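Local coordinates for protein methylmalonyl-CoA carboxyltransferase 5S subunit (Propionibacterium freudenreichii subsp. shermanii, PDB 1RQB) that transfers a carboxyl group from the biotin of the 1.3S subunit to pyruvate, forming oxaloacetate at a cobalt-containing site within the transcarboxylase complex, at residues Met40-Asp48 against Ala70-Glu81; Thr251-Gly259 against Leu286-Arg297. All coordinates share one frame; numbering follows the deposited sequence.

Interaction 1: residues Met40-Asp48 against Ala70-Glu81; sequences MATRMAMED and ATYDSCIRFLNE
Thr-42 and Thr-71 bring the backbones together, their CA atoms 6.1 Å apart, where the loop after helix 31-39, opening with a type I' turn over Met-40 to Arg-43, runs beside helix 71-77 and its C-terminal exit. The methyl CG2 of Thr-42 rests 3.7 Å from CG2 of Thr-71, the two side chains crossing at about a right angle. Ser-74, small enough for this close approach, swings OG anti to its backbone N (chi1 -178°) and donates to Thr-42 O at 2.7 Å, coming from above the carbonyl plane. Further along, the Arg-43 guanidinium lies flat on one face of the Phe-78 ring, planes 5° apart and CZ 3.6 Å from the ring centroid, a cation-pi stack. Its NH1 also donates in plane to a lone pair of Ala-41 O (3.0 Å), which helps fix the rotation of the group. Leu-79 sets its two methyls against the loop backbone, CD1 3.5 Å from Met-44 O and CD2 against Arg-43 O. At the far end a water accepts from Met-46 N and donates to Glu-81 OE1 (2.6 Å); that carboxylate oxygen is also salt-bridged to Arg-86. Ala-70 belongs to the substrate-binding site, and its backbone N is hydrogen-bonded to Gln-37 of helix 31-39, another substrate-binding residue, so the contact adjoins that site. Stacking leaves the guanidinium edge able to bond while its face covers an aromatic ring, and the charge probably strengthens both.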
loop_
_atom_site.group_PDB
_atom_site.type_symbol
_atom_site.label_atom_id
_atom_site.label_comp_id
_atom_site.label_asym_id
_atom_site.label_seq_id
_atom_site.Cartn_x
_atom_site.Cartn_y
_atom_site.Cartn_z
HETATM N N MSE A 40 -2.341 10.745 11.394
HETATM C CA MSE A 40 -1.568 11.458 12.422
HETATM C C MSE A 40 -2.451 12.137 13.471
HETATM O O MSE A 40 -2.206 13.269 13.884
HETATM C CB MSE A 40 -0.591 12.434 11.755
HETATM C CG MSE A 40 -1.173 13.355 10.727
HETATM SE SE MSE A 40 0.127 13.652 9.274
HETATM C CE MSE A 40 -0.217 12.091 8.223
ATOM N N ALA A 41 -3.477 11.404 13.882
ATOM C CA ALA A 41 -4.406 11.795 14.952
ATOM C C ALA A 41 -5.021 13.181 14.745
ATOM O O ALA A 41 -5.234 13.909 15.714
ATOM C CB ALA A 41 -3.665 11.729 16.305
ATOM N N THR A 42 -5.293 13.557 13.496
ATOM C CA THR A 42 -5.959 14.831 13.182
ATOM C C THR A 42 -5.166 16.036 13.693
ATOM O O THR A 42 -5.735 17.111 13.878
ATOM C CB THR A 42 -7.367 14.908 13.853
ATOM O OG1 THR A 42 -7.921 13.592 14.011
ATOM C CG2 THR A 42 -8.310 15.735 13.005
ATOM N N ARG A 43 -3.853 15.903 13.859
ATOM C CA ARG A 43 -3.056 17.003 14.421
ATOM C C ARG A 43 -2.525 17.984 13.373
ATOM O O ARG A 43 -1.845 18.943 13.730
ATOM C CB ARG A 43 -1.869 16.444 15.203
ATOM C CG ARG A 43 -2.219 15.659 16.463
ATOM C CD ARG A 43 -3.012 16.521 17.430
ATOM N NE ARG A 43 -2.913 16.039 18.809
ATOM C CZ ARG A 43 -3.510 14.965 19.306
ATOM N NH1 ARG A 43 -4.289 14.205 18.547
ATOM N NH2 ARG A 43 -3.321 14.655 20.582
HETATM N N MSE A 44 -2.834 17.792 12.097
HETATM C CA MSE A 44 -2.285 18.681 11.063
HETATM C C MSE A 44 -2.630 20.150 11.324
HETATM O O MSE A 44 -3.797 20.522 11.422
HETATM C CB MSE A 44 -2.801 18.312 9.679
HETATM C CG MSE A 44 -2.294 19.266 8.634
HETATM SE SE MSE A 44 -0.643 18.619 7.928
HETATM C CE MSE A 44 -1.424 17.600 6.597
ATOM N N ALA A 45 -1.598 20.986 11.366
ATOM C CA ALA A 45 -1.776 22.426 11.609
ATOM C C ALA A 45 -2.111 23.133 10.295
ATOM O O ALA A 45 -1.575 22.801 9.238
ATOM C CB ALA A 45 -0.506 23.012 12.206
HETATM N N MSE A 46 -2.976 24.137 10.384
HETATM C CA MSE A 46 -3.402 24.905 9.205
HETATM C C MSE A 46 -2.180 25.484 8.489
HETATM O O MSE A 46 -2.130 25.512 7.260
HETATM C CB MSE A 46 -4.356 26.031 9.625
HETATM C CG MSE A 46 -4.937 26.787 8.447
HETATM SE SE MSE A 46 -5.908 25.561 7.246
HETATM C CE MSE A 46 -7.236 26.817 6.584
ATOM N N GLU A 47 -1.183 25.922 9.259
ATOM C CA GLU A 47 0.040 26.507 8.692
ATOM C C GLU A 47 0.724 25.525 7.736
ATOM O O GLU A 47 1.366 25.931 6.769
ATOM C CB GLU A 47 1.018 26.888 9.822
ATOM C CG GLU A 47 1.410 25.719 10.727
ATOM C CD GLU A 47 2.153 26.139 11.997
ATOM O OE1 GLU A 47 1.603 26.958 12.770
ATOM O OE2 GLU A 47 3.278 25.635 12.227
ATOM N N ASP A 48 0.572 24.231 7.993
ATOM C CA ASP A 48 1.231 23.207 7.171
ATOM C C ASP A 48 0.379 22.796 5.968
ATOM O O ASP A 48 0.839 22.020 5.130
ATOM C CB ASP A 48 1.544 21.967 8.027
ATOM C CG ASP A 48 2.711 22.193 8.999
ATOM O OD1 ASP A 48 3.655 22.923 8.639
ATOM O OD2 ASP A 48 2.703 21.625 10.115
ATOM N N ALA A 70 -13.355 14.574 12.875
ATOM C CA ALA A 70 -12.740 14.908 14.169
ATOM C C ALA A 70 -11.942 16.213 14.095
ATOM O O ALA A 70 -11.342 16.618 15.090
ATOM C CB ALA A 70 -11.811 13.765 14.602
ATOM N N THR A 71 -11.939 16.903 12.959
ATOM C CA THR A 71 -11.112 18.115 12.861
ATOM C C THR A 71 -11.649 19.265 13.718
ATOM O O THR A 71 -10.874 20.106 14.171
ATOM C CB THR A 71 -10.955 18.619 11.414
ATOM O OG1 THR A 71 -12.225 19.022 10.900
ATOM C CG2 THR A 71 -10.350 17.533 10.534
ATOM N N TYR A 72 -12.960 19.334 13.939
ATOM C CA TYR A 72 -13.501 20.429 14.758
ATOM C C TYR A 72 -12.930 20.290 16.171
ATOM O O TYR A 72 -12.354 21.222 16.730
ATOM C CB TYR A 72 -15.030 20.342 14.780
ATOM C CG TYR A 72 -15.754 21.615 15.178
ATOM C CD1 TYR A 72 -16.471 22.351 14.231
ATOM C CD2 TYR A 72 -15.777 22.047 16.508
ATOM C CE1 TYR A 72 -17.208 23.479 14.597
ATOM C CE2 TYR A 72 -16.518 23.180 16.890
ATOM C CZ TYR A 72 -17.230 23.883 15.925
ATOM O OH TYR A 72 -17.983 24.974 16.280
ATOM N N ASP A 73 -13.070 19.099 16.731
ATOM C CA ASP A 73 -12.550 18.803 18.073
ATOM C C ASP A 73 -11.045 19.076 18.137
ATOM O O ASP A 73 -10.563 19.709 19.075
ATOM C CB ASP A 73 -12.800 17.335 18.426
ATOM C CG ASP A 73 -12.109 16.926 19.723
ATOM O OD1 ASP A 73 -12.656 17.217 20.804
ATOM O OD2 ASP A 73 -11.008 16.335 19.665
ATOM N N SER A 74 -10.287 18.600 17.153
ATOM C CA SER A 74 -8.827 18.777 17.185
ATOM C C SER A 74 -8.437 20.255 17.180
ATOM O O SER A 74 -7.506 20.670 17.869
ATOM C CB SER A 74 -8.171 18.094 15.992
ATOM O OG SER A 74 -6.760 18.233 16.080
ATOM N N CYS A 75 -9.133 21.046 16.377
ATOM C CA CYS A 75 -8.821 22.479 16.286
ATOM C C CYS A 75 -8.916 23.150 17.658
ATOM O O CYS A 75 -7.991 23.840 18.083
ATOM C CB CYS A 75 -9.798 23.180 15.334
ATOM S SG CYS A 75 -9.378 23.027 13.583
ATOM N N ILE A 76 -10.017 22.945 18.367
ATOM C CA ILE A 76 -10.193 23.655 19.642
ATOM C C ILE A 76 -9.543 22.929 20.821
ATOM O O ILE A 76 -9.227 23.560 21.828
ATOM C CB ILE A 76 -11.681 23.845 19.981
ATOM C CG1 ILE A 76 -12.322 22.488 20.236
ATOM C CG2 ILE A 76 -12.395 24.578 18.844
ATOM C CD1 ILE A 76 -13.775 22.581 20.614
ATOM N N ARG A 77 -9.309 21.628 20.713
ATOM C CA ARG A 77 -8.768 20.913 21.877
ATOM C C ARG A 77 -7.239 20.874 21.861
ATOM O O ARG A 77 -6.613 20.963 22.916
ATOM C CB ARG A 77 -9.335 19.485 21.916
ATOM C CG ARG A 77 -9.012 18.697 23.183
ATOM C CD ARG A 77 -9.483 17.239 23.086
ATOM N NE ARG A 77 -10.918 17.079 22.850
ATOM C CZ ARG A 77 -11.846 17.045 23.803
ATOM N NH1 ARG A 77 -11.497 17.164 25.077
ATOM N NH2 ARG A 77 -13.126 16.876 23.485
ATOM N N PHE A 78 -6.621 20.784 20.685
ATOM C CA PHE A 78 -5.158 20.644 20.637
ATOM C C PHE A 78 -4.451 21.768 19.876
ATOM O O PHE A 78 -3.287 22.053 20.152
ATOM C CB PHE A 78 -4.769 19.338 19.929
ATOM C CG PHE A 78 -5.404 18.111 20.506
ATOM C CD1 PHE A 78 -6.131 17.251 19.692
ATOM C CD2 PHE A 78 -5.247 17.795 21.849
ATOM C CE1 PHE A 78 -6.697 16.089 20.205
ATOM C CE2 PHE A 78 -5.804 16.638 22.377
ATOM C CZ PHE A 78 -6.534 15.780 21.552
ATOM N N LEU A 79 -5.114 22.411 18.921
ATOM C CA LEU A 79 -4.397 23.392 18.094
ATOM C C LEU A 79 -4.775 24.841 18.405
ATOM O O LEU A 79 -4.289 25.752 17.736
ATOM C CB LEU A 79 -4.667 23.095 16.610
ATOM C CG LEU A 79 -4.448 21.650 16.139
ATOM C CD1 LEU A 79 -4.796 21.545 14.663
ATOM C CD2 LEU A 79 -3.003 21.224 16.373
ATOM N N ASN A 80 -5.626 25.064 19.401
ATOM C CA ASN A 80 -6.067 26.423 19.751
ATOM C C ASN A 80 -6.448 27.175 18.476
ATOM O O ASN A 80 -6.074 28.330 18.276
ATOM C CB ASN A 80 -4.962 27.195 20.489
ATOM C CG ASN A 80 -5.474 28.496 21.098
ATOM O OD1 ASN A 80 -6.446 28.494 21.851
ATOM N ND2 ASN A 80 -4.829 29.613 20.765
ATOM N N GLU A 81 -7.211 26.510 17.619
ATOM C CA GLU A 81 -7.625 27.094 16.336
ATOM C C GLU A 81 -9.152 27.105 16.240
ATOM O O GLU A 81 -9.817 26.162 16.665
ATOM C CB GLU A 81 -7.046 26.244 15.199
ATOM C CG GLU A 81 -7.381 26.751 13.812
ATOM C CD GLU A 81 -6.760 25.895 12.725
ATOM O OE1 GLU A 81 -5.892 25.052 13.052
ATOM O OE2 GLU A 81 -7.130 26.073 11.545
HETATM O O HOH W 1 -3.299 25.109 13.350
#

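Interaction 2: residues Thr251-Gly259 against Leu286-Arg297; sequences TAISSMSLG and LHKIRDHFKAIR
Ser-255 bonds to the backbone of Arg-290: its OG donates to the carbonyl O at 2.8 Å, in the carbonyl plane and on a lone pair. The same oxygen accepts the helical bond from Lys-294 N, so a short hydroxyl side chain can join the helix without breaking its pattern. About two turns past Arg-290, Arg-297 reaches back with its chain extended from CG to NE, and NH1 donates to Ser-255 O (3.0 Å, N-H...O angle 157°); the oxygen lies near the guanidinium plane, whereas the nitrogen stands above the carbonyl plane. The apolar part is led by Ile-253, whose CG1, anti to the backbone N (chi1 -156°), packs 3.8 Å from Ile-289 CG2. CD1 reaches on to Leu-286 and the other branch, CG2, faces Phe-293, so the forked isoleucine touches successive turns of the helix. Met-256, a selenomethionine, lays CG 3.6 Å from Phe-293 CB, and its selenium makes an oblique Met-aromatic contact 5.4 Å from the ring centroid. The loop follows strand 248-251 of the TIM barrel, and helix 283-296 packs against this strand-end loop. Beyond the first shell, waters extend the polar side. One donates to Ser-254 O and accepts from Ser-257 N; another donates to Ser-257 O and accepts from Arg-297 NH2 at 2.9 Å. Ser-257 OG also donates to Ser-254 O, bracing the turn from within. Glu-304 forms a salt bridge with Arg-297 NE and so helps aim the guanidinium, while Glu-266 bonds to Ser-254 OG. On the outer flank, Lys-294 NZ is hydrogen-bonded to Thr-307 of the second subunit.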
loop_
_atom_site.group_PDB
_atom_site.type_symbol
_atom_site.label_atom_id
_atom_site.label_comp_id
_atom_site.label_asym_id
_atom_site.label_seq_id
_atom_site.Cartn_x
_atom_site.Cartn_y
_atom_site.Cartn_z
ATOM N N THR A 251 -9.597 9.461 -2.486
ATOM C CA THR A 251 -8.191 9.051 -2.371
ATOM C C THR A 251 -7.407 10.137 -1.630
ATOM O O THR A 251 -7.902 11.238 -1.396
ATOM C CB THR A 251 -7.545 8.845 -3.775
ATOM O OG1 THR A 251 -7.551 10.096 -4.480
ATOM C CG2 THR A 251 -8.333 7.814 -4.596
ATOM N N ALA A 252 -6.171 9.811 -1.273
ATOM C CA ALA A 252 -5.302 10.766 -0.566
ATOM C C ALA A 252 -3.986 10.890 -1.335
ATOM O O ALA A 252 -3.449 9.888 -1.805
ATOM C CB ALA A 252 -5.016 10.266 0.866
ATOM N N ILE A 253 -3.458 12.112 -1.443
ATOM C CA ILE A 253 -2.184 12.320 -2.151
ATOM C C ILE A 253 -1.175 11.290 -1.636
ATOM O O ILE A 253 -1.120 10.999 -0.442
ATOM C CB ILE A 253 -1.702 13.788 -1.988
ATOM C CG1 ILE A 253 -0.757 14.167 -3.148
ATOM C CG2 ILE A 253 -1.055 13.981 -0.627
ATOM C CD1 ILE A 253 -1.447 14.212 -4.513
ATOM N N SER A 254 -0.352 10.754 -2.540
ATOM C CA SER A 254 0.543 9.624 -2.243
ATOM C C SER A 254 1.464 9.807 -1.033
ATOM O O SER A 254 1.762 8.822 -0.360
ATOM C CB SER A 254 1.349 9.227 -3.493
ATOM O OG SER A 254 2.252 10.238 -3.886
ATOM N N SER A 255 1.928 11.014 -0.720
ATOM C CA SER A 255 2.828 11.177 0.432
ATOM C C SER A 255 2.067 11.109 1.761
ATOM O O SER A 255 2.668 11.111 2.833
ATOM C CB SER A 255 3.593 12.503 0.330
ATOM O OG SER A 255 2.722 13.570 -0.019
HETATM N N MSE A 256 0.745 11.040 1.699
HETATM C CA MSE A 256 -0.108 10.967 2.896
HETATM C C MSE A 256 -1.139 9.854 2.688
HETATM O O MSE A 256 -2.323 10.071 2.938
HETATM C CB MSE A 256 -0.892 12.264 3.048
HETATM C CG MSE A 256 -0.056 13.500 3.146
HETATM SE SE MSE A 256 0.501 13.655 4.968
HETATM C CE MSE A 256 -1.142 14.405 5.709
ATOM N N SER A 257 -0.689 8.670 2.265
ATOM C CA SER A 257 -1.614 7.573 1.949
ATOM C C SER A 257 -1.143 6.238 2.534
ATOM O O SER A 257 -0.060 6.137 3.111
ATOM C CB SER A 257 -1.709 7.415 0.426
ATOM O OG SER A 257 -0.480 6.929 -0.094
ATOM N N LEU A 258 -2.003 5.228 2.358
ATOM C CA LEU A 258 -1.810 3.828 2.767
ATOM C C LEU A 258 -1.953 3.629 4.277
ATOM O O LEU A 258 -2.175 4.574 5.033
ATOM C CB LEU A 258 -0.465 3.287 2.264
ATOM C CG LEU A 258 -0.360 3.328 0.730
ATOM C CD1 LEU A 258 0.923 2.641 0.284
ATOM C CD2 LEU A 258 -1.563 2.653 0.102
ATOM N N GLY A 259 -1.841 2.377 4.708
ATOM C CA GLY A 259 -2.020 2.082 6.120
ATOM C C GLY A 259 -3.474 2.333 6.492
ATOM O O GLY A 259 -4.369 2.034 5.702
ATOM N N LEU A 286 -0.616 17.516 -9.045
ATOM C CA LEU A 286 -0.547 16.425 -8.062
ATOM C C LEU A 286 0.886 16.277 -7.544
ATOM O O LEU A 286 1.109 16.039 -6.358
ATOM C CB LEU A 286 -1.009 15.100 -8.693
ATOM C CG LEU A 286 -2.463 15.022 -9.166
ATOM C CD1 LEU A 286 -2.779 13.607 -9.651
ATOM C CD2 LEU A 286 -3.389 15.385 -8.013
ATOM N N HIS A 287 1.859 16.406 -8.438
ATOM C CA HIS A 287 3.270 16.272 -8.048
ATOM C C HIS A 287 3.639 17.360 -7.035
ATOM O O HIS A 287 4.363 17.108 -6.073
ATOM C CB HIS A 287 4.154 16.391 -9.290
ATOM C CG HIS A 287 5.613 16.246 -9.003
ATOM N ND1 HIS A 287 6.200 15.029 -8.730
ATOM C CD2 HIS A 287 6.601 17.167 -8.919
ATOM C CE1 HIS A 287 7.487 15.206 -8.491
ATOM N NE2 HIS A 287 7.757 16.495 -8.599
ATOM N N LYS A 288 3.134 18.572 -7.247
ATOM C CA LYS A 288 3.433 19.685 -6.335
ATOM C C LYS A 288 2.781 19.447 -4.970
ATOM O O LYS A 288 3.368 19.743 -3.930
ATOM C CB LYS A 288 2.925 21.020 -6.901
ATOM C CG LYS A 288 3.563 21.436 -8.212
ATOM C CD LYS A 288 3.017 22.794 -8.645
ATOM C CE LYS A 288 3.551 23.213 -10.006
ATOM N NZ LYS A 288 5.041 23.175 -10.080
ATOM N N ILE A 289 1.559 18.935 -4.971
ATOM C CA ILE A 289 0.861 18.665 -3.707
ATOM C C ILE A 289 1.603 17.557 -2.956
ATOM O O ILE A 289 1.827 17.635 -1.749
ATOM C CB ILE A 289 -0.597 18.228 -3.984
ATOM C CG1 ILE A 289 -1.332 19.359 -4.708
ATOM C CG2 ILE A 289 -1.317 17.871 -2.671
ATOM C CD1 ILE A 289 -2.606 18.906 -5.427
ATOM N N ARG A 290 1.993 16.524 -3.695
ATOM C CA ARG A 290 2.704 15.387 -3.095
ATOM C C ARG A 290 3.982 15.860 -2.399
ATOM O O ARG A 290 4.237 15.512 -1.248
ATOM C CB ARG A 290 3.100 14.369 -4.163
ATOM C CG ARG A 290 3.796 13.171 -3.561
ATOM C CD ARG A 290 4.267 12.208 -4.623
ATOM N NE ARG A 290 5.400 12.727 -5.372
ATOM C CZ ARG A 290 6.667 12.501 -5.035
ATOM N NH1 ARG A 290 6.942 11.766 -3.959
ATOM N NH2 ARG A 290 7.655 12.993 -5.777
ATOM N N ASP A 291 4.789 16.637 -3.119
ATOM C CA ASP A 291 6.070 17.133 -2.595
ATOM C C ASP A 291 5.837 18.041 -1.388
ATOM O O ASP A 291 6.611 18.043 -0.431
ATOM C CB ASP A 291 6.834 17.879 -3.697
ATOM C CG ASP A 291 7.494 16.924 -4.692
ATOM O OD1 ASP A 291 7.395 15.694 -4.482
ATOM O OD2 ASP A 291 8.113 17.397 -5.671
ATOM N N HIS A 292 4.759 18.802 -1.429
ATOM C CA HIS A 292 4.452 19.696 -0.304
ATOM C C HIS A 292 4.274 18.883 0.979
ATOM O O HIS A 292 4.889 19.174 2.004
ATOM C CB HIS A 292 3.155 20.453 -0.567
ATOM C CG HIS A 292 2.741 21.320 0.578
ATOM N ND1 HIS A 292 3.227 22.597 0.752
ATOM C CD2 HIS A 292 1.951 21.068 1.648
ATOM C CE1 HIS A 292 2.757 23.095 1.884
ATOM N NE2 HIS A 292 1.983 22.187 2.448
ATOM N N PHE A 293 3.424 17.862 0.929
ATOM C CA PHE A 293 3.160 17.089 2.151
ATOM C C PHE A 293 4.310 16.140 2.492
ATOM O O PHE A 293 4.484 15.777 3.654
ATOM C CB PHE A 293 1.824 16.359 2.048
ATOM C CG PHE A 293 0.644 17.288 2.170
ATOM C CD1 PHE A 293 -0.045 17.712 1.044
ATOM C CD2 PHE A 293 0.308 17.837 3.411
ATOM C CE1 PHE A 293 -1.058 18.684 1.139
ATOM C CE2 PHE A 293 -0.697 18.810 3.523
ATOM C CZ PHE A 293 -1.380 19.237 2.384
ATOM N N LYS A 294 5.102 15.747 1.506
ATOM C CA LYS A 294 6.227 14.845 1.791
ATOM C C LYS A 294 7.220 15.555 2.715
ATOM O O LYS A 294 7.822 14.941 3.596
ATOM C CB LYS A 294 6.937 14.438 0.496
ATOM C CG LYS A 294 8.110 13.502 0.760
ATOM C CD LYS A 294 8.828 13.076 -0.510
ATOM C CE LYS A 294 9.990 12.142 -0.168
ATOM N NZ LYS A 294 9.588 10.996 0.722
ATOM N N ALA A 295 7.369 16.857 2.521
ATOM C CA ALA A 295 8.303 17.661 3.322
ATOM C C ALA A 295 7.740 17.939 4.717
ATOM O O ALA A 295 8.491 18.123 5.674
ATOM C CB ALA A 295 8.583 18.988 2.597
ATOM N N ILE A 296 6.422 17.936 4.850
ATOM C CA ILE A 296 5.779 18.263 6.132
ATOM C C ILE A 296 5.515 17.036 7.008
ATOM O O ILE A 296 5.591 17.121 8.233
ATOM C CB ILE A 296 4.439 18.998 5.855
ATOM C CG1 ILE A 296 4.734 20.464 5.547
ATOM C CG2 ILE A 296 3.450 18.815 7.016
ATOM C CD1 ILE A 296 3.541 21.226 5.067
ATOM N N ARG A 297 5.247 15.885 6.412
ATOM C CA ARG A 297 4.848 14.714 7.207
ATOM C C ARG A 297 5.855 14.285 8.279
ATOM O O ARG A 297 5.447 13.890 9.371
ATOM C CB ARG A 297 4.504 13.544 6.296
ATOM C CG ARG A 297 3.944 12.355 7.061
ATOM C CD ARG A 297 3.472 11.283 6.114
ATOM N NE ARG A 297 2.939 10.147 6.847
ATOM C CZ ARG A 297 2.386 9.089 6.267
ATOM N NH1 ARG A 297 2.286 9.035 4.938
ATOM N NH2 ARG A 297 1.953 8.080 7.009
HETATM O O HOH W 2 2.295 7.530 2.357
HETATM O O HOH W 3 4.664 9.674 -2.352
HETATM O O HOH W 4 1.047 5.714 5.621
#

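How the interactions relate
Interaction 1 closes before interaction 2 opens along the chain, and their centres lie about 18 Å apart on the same TIM barrel. They nevertheless touch: loop 40-48 runs between helix 71-77 and helix 283-296, where Asp-48 O probably accepts a hydrogen bond from His-292 NE2 (2.9 Å). The end of Met-44 packs against both Met-256 and Phe-293. Strands 63-68 and 248-251, which lead into segments 70-81 and 251-259, both pair with strand 23-29, and helix 31-39, bearing substrate-binding residues, contacts both interactions. The two contacts thus join neighbouring parts of the barrel beside the active site.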